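Local atomic coordinates of exported protein (Bacteroides fragilis, PDB entry 4JX0), a protein that is of unknown function but binds magnesium and joins a BT_3987-like N-terminal domain to a domain of the F5/F8 type C (discoidin-like) family. Residues N217-S222 / V311-V316. Residues are numbered along the deposited sequence; the frame is centred on the assembly and turned at random.
Sequences NNWYTS and VDVNEV. With MG (magnesium ion), chain D.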
loop_
_atom_site.group_PDB
_atom_site.type_symbol
_atom_site.label_atom_id
_atom_site.label_comp_id
_atom_site.label_asym_id
_atom_site.label_seq_id
_atom_site.Cartn_x
_atom_site.Cartn_y
_atom_site.Cartn_z
ATOM N N ASN A 217 -19.783 10.950 -23.165
ATOM C CA ASN A 217 -19.237 11.297 -21.862
ATOM C C ASN A 217 -19.565 12.729 -21.441
ATOM O O ASN A 217 -19.558 13.657 -22.256
ATOM C CB ASN A 217 -17.734 11.130 -21.864
ATOM C CG ASN A 217 -17.119 11.412 -20.528
ATOM O OD1 ASN A 217 -16.607 12.506 -20.291
ATOM N ND2 ASN A 217 -17.276 10.501 -19.594
ATOM N N ASN A 218 -19.810 12.883 -20.134
ATOM C CA ASN A 218 -20.028 14.158 -19.454
ATOM C C ASN A 218 -19.279 14.162 -18.104
ATOM O O ASN A 218 -18.636 15.160 -17.784
ATOM C CB ASN A 218 -21.512 14.439 -19.279
ATOM C CG ASN A 218 -22.164 14.900 -20.553
ATOM O OD1 ASN A 218 -21.852 15.980 -21.066
ATOM N ND2 ASN A 218 -23.062 14.098 -21.117
ATOM N N TRP A 219 -19.342 13.053 -17.329
ATOM C CA TRP A 219 -18.649 12.911 -16.052
ATOM C C TRP A 219 -17.360 12.103 -16.182
ATOM O O TRP A 219 -17.341 11.035 -16.797
ATOM C CB TRP A 219 -19.557 12.214 -15.032
ATOM C CG TRP A 219 -18.985 12.199 -13.648
ATOM C CD1 TRP A 219 -19.078 13.187 -12.715
ATOM C CD2 TRP A 219 -18.176 11.171 -13.068
ATOM N NE1 TRP A 219 -18.393 12.829 -11.575
ATOM C CE2 TRP A 219 -17.828 11.595 -11.766
ATOM C CE3 TRP A 219 -17.676 9.946 -13.536
ATOM C CZ2 TRP A 219 -17.020 10.826 -10.923
ATOM C CZ3 TRP A 219 -16.890 9.180 -12.693
ATOM C CH2 TRP A 219 -16.549 9.630 -11.416
ATOM N N TYR A 220 -16.307 12.581 -15.512
ATOM C CA TYR A 220 -15.007 11.925 -15.442
ATOM C C TYR A 220 -14.232 12.468 -14.248
ATOM O O TYR A 220 -14.523 13.566 -13.771
ATOM C CB TYR A 220 -14.210 12.101 -16.749
ATOM C CG TYR A 220 -14.002 13.534 -17.184
ATOM C CD1 TYR A 220 -14.953 14.191 -17.952
ATOM C CD2 TYR A 220 -12.820 14.207 -16.898
ATOM C CE1 TYR A 220 -14.759 15.500 -18.381
ATOM C CE2 TYR A 220 -12.596 15.503 -17.354
ATOM C CZ TYR A 220 -13.579 16.155 -18.084
ATOM O OH TYR A 220 -13.426 17.454 -18.516
ATOM N N THR A 221 -13.282 11.684 -13.738
ATOM C CA THR A 221 -12.461 12.092 -12.600
ATOM C C THR A 221 -11.240 12.837 -13.108
ATOM O O THR A 221 -10.905 12.741 -14.288
ATOM C CB THR A 221 -12.064 10.864 -11.748
ATOM O OG1 THR A 221 -11.223 9.984 -12.489
ATOM C CG2 THR A 221 -13.264 10.095 -11.249
ATOM N N SER A 222 -10.600 13.609 -12.220
ATOM C CA SER A 222 -9.362 14.342 -12.509
ATOM C C SER A 222 -8.194 13.937 -11.575
ATOM O O SER A 222 -7.065 14.319 -11.860
ATOM C CB SER A 222 -9.601 15.838 -12.408
ATOM O OG SER A 222 -10.600 16.230 -13.333
ATOM N N VAL A 311 -10.664 8.771 -15.278
ATOM C CA VAL A 311 -11.448 7.803 -16.042
ATOM C C VAL A 311 -12.798 8.405 -16.411
ATOM O O VAL A 311 -13.343 9.210 -15.660
ATOM C CB VAL A 311 -11.634 6.448 -15.290
ATOM C CG1 VAL A 311 -10.332 5.981 -14.652
ATOM C CG2 VAL A 311 -12.741 6.520 -14.245
ATOM N N ASP A 312 -13.359 7.940 -17.535
ATOM C CA ASP A 312 -14.694 8.293 -18.002
ATOM C C ASP A 312 -15.682 7.285 -17.488
ATOM O O ASP A 312 -15.380 6.100 -17.512
ATOM C CB ASP A 312 -14.774 8.266 -19.547
ATOM C CG ASP A 312 -14.189 9.433 -20.298
ATOM O OD1 ASP A 312 -13.666 10.355 -19.646
ATOM O OD2 ASP A 312 -14.233 9.414 -21.550
ATOM N N VAL A 313 -16.864 7.725 -17.059
ATOM C CA VAL A 313 -17.964 6.826 -16.718
ATOM C C VAL A 313 -19.143 7.431 -17.468
ATOM O O VAL A 313 -19.566 8.540 -17.162
ATOM C CB VAL A 313 -18.192 6.568 -15.212
ATOM C CG1 VAL A 313 -19.290 5.534 -15.007
ATOM C CG2 VAL A 313 -16.906 6.069 -14.556
ATOM N N ASN A 314 -19.540 6.771 -18.560
ATOM C CA ASN A 314 -20.577 7.219 -19.489
ATOM C C ASN A 314 -21.972 6.743 -19.096
ATOM O O ASN A 314 -22.960 7.363 -19.496
ATOM C CB ASN A 314 -20.249 6.696 -20.890
ATOM C CG ASN A 314 -18.885 7.103 -21.387
ATOM O OD1 ASN A 314 -18.252 8.007 -20.847
ATOM N ND2 ASN A 314 -18.387 6.420 -22.409
ATOM N N GLU A 315 -22.055 5.619 -18.360
ATOM C CA GLU A 315 -23.315 5.019 -17.923
ATOM C C GLU A 315 -23.021 4.010 -16.812
ATOM O O GLU A 315 -22.007 3.326 -16.888
ATOM C CB GLU A 315 -23.999 4.337 -19.124
ATOM C CG GLU A 315 -25.380 3.775 -18.863
ATOM C CD GLU A 315 -26.540 4.748 -18.849
ATOM O OE1 GLU A 315 -26.319 5.973 -18.999
ATOM O OE2 GLU A 315 -27.685 4.267 -18.687
ATOM N N VAL A 316 -23.882 3.931 -15.781
ATOM C CA VAL A 316 -23.736 2.990 -14.658
ATOM C C VAL A 316 -24.987 2.127 -14.612
ATOM O O VAL A 316 -26.095 2.673 -14.615
ATOM C CB VAL A 316 -23.499 3.714 -13.306
ATOM C CG1 VAL A 316 -23.391 2.716 -12.160
ATOM C CG2 VAL A 316 -22.256 4.594 -13.360
HETATM MG MG MG D . -25.037 7.669 -20.073
HETATM O O HOH W 1 -20.934 10.716 -18.336
HETATM O O HOH W 2 -23.926 9.308 -20.970
#
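Two ligands of the magnesium site, in what is probably the F5/F8 type C-like domain, lie on segment 311-316, which runs antiparallel to 217-222. A short, weakly bonded strand pair sets Trp-219 and Tyr-220 against Asp-312 and Val-313, Tyr-220 and Asp-312 forming a non-hydrogen-bonded pair with CA atoms 4.5 Å apart. Towards one end Thr-221 grips Val-311 twice: its backbone N donates to Val-311 O, and its OG1, placed between backbone N and carbonyl carbon (chi1 65°), accepts from Val-311 N at 3.1 Å. The middle is looser. Val-313 N reaches Trp-219 O only weakly, at 3.4 Å, and a water links Trp-219 N to Val-313 O.

At the other end the amide of Asn-217 shares its ND2 between two acceptors. Asn-314 OD1, 3.0 Å from Asn-217 ND2, lies in the amide plane of Asn-217 and takes the donor nearly end-on (C=O...N 168°), whereas Trp-219 O is approached from above its carbonyl plane. The same amide stacks on the Asp-312 carboxylate, planes 15° apart, while Asp-312 OD2 is held by Asn-246. On the reverse face Val-313 CG2 meets the indole edge at Trp-219 CZ3, 3.6 Å away.

Asn-314 O binds magnesium at 2.2 Å and Glu-315 OE1 at 2.4 Å, with Ser-208, Asp-211 and Asn-213 completing the protein ligands. Asn-314 thus bonds Asn-217 through its side chain while its backbone O holds the metal, in an antiparallel arrangement consistent with a discoidin-like beta-sandwich.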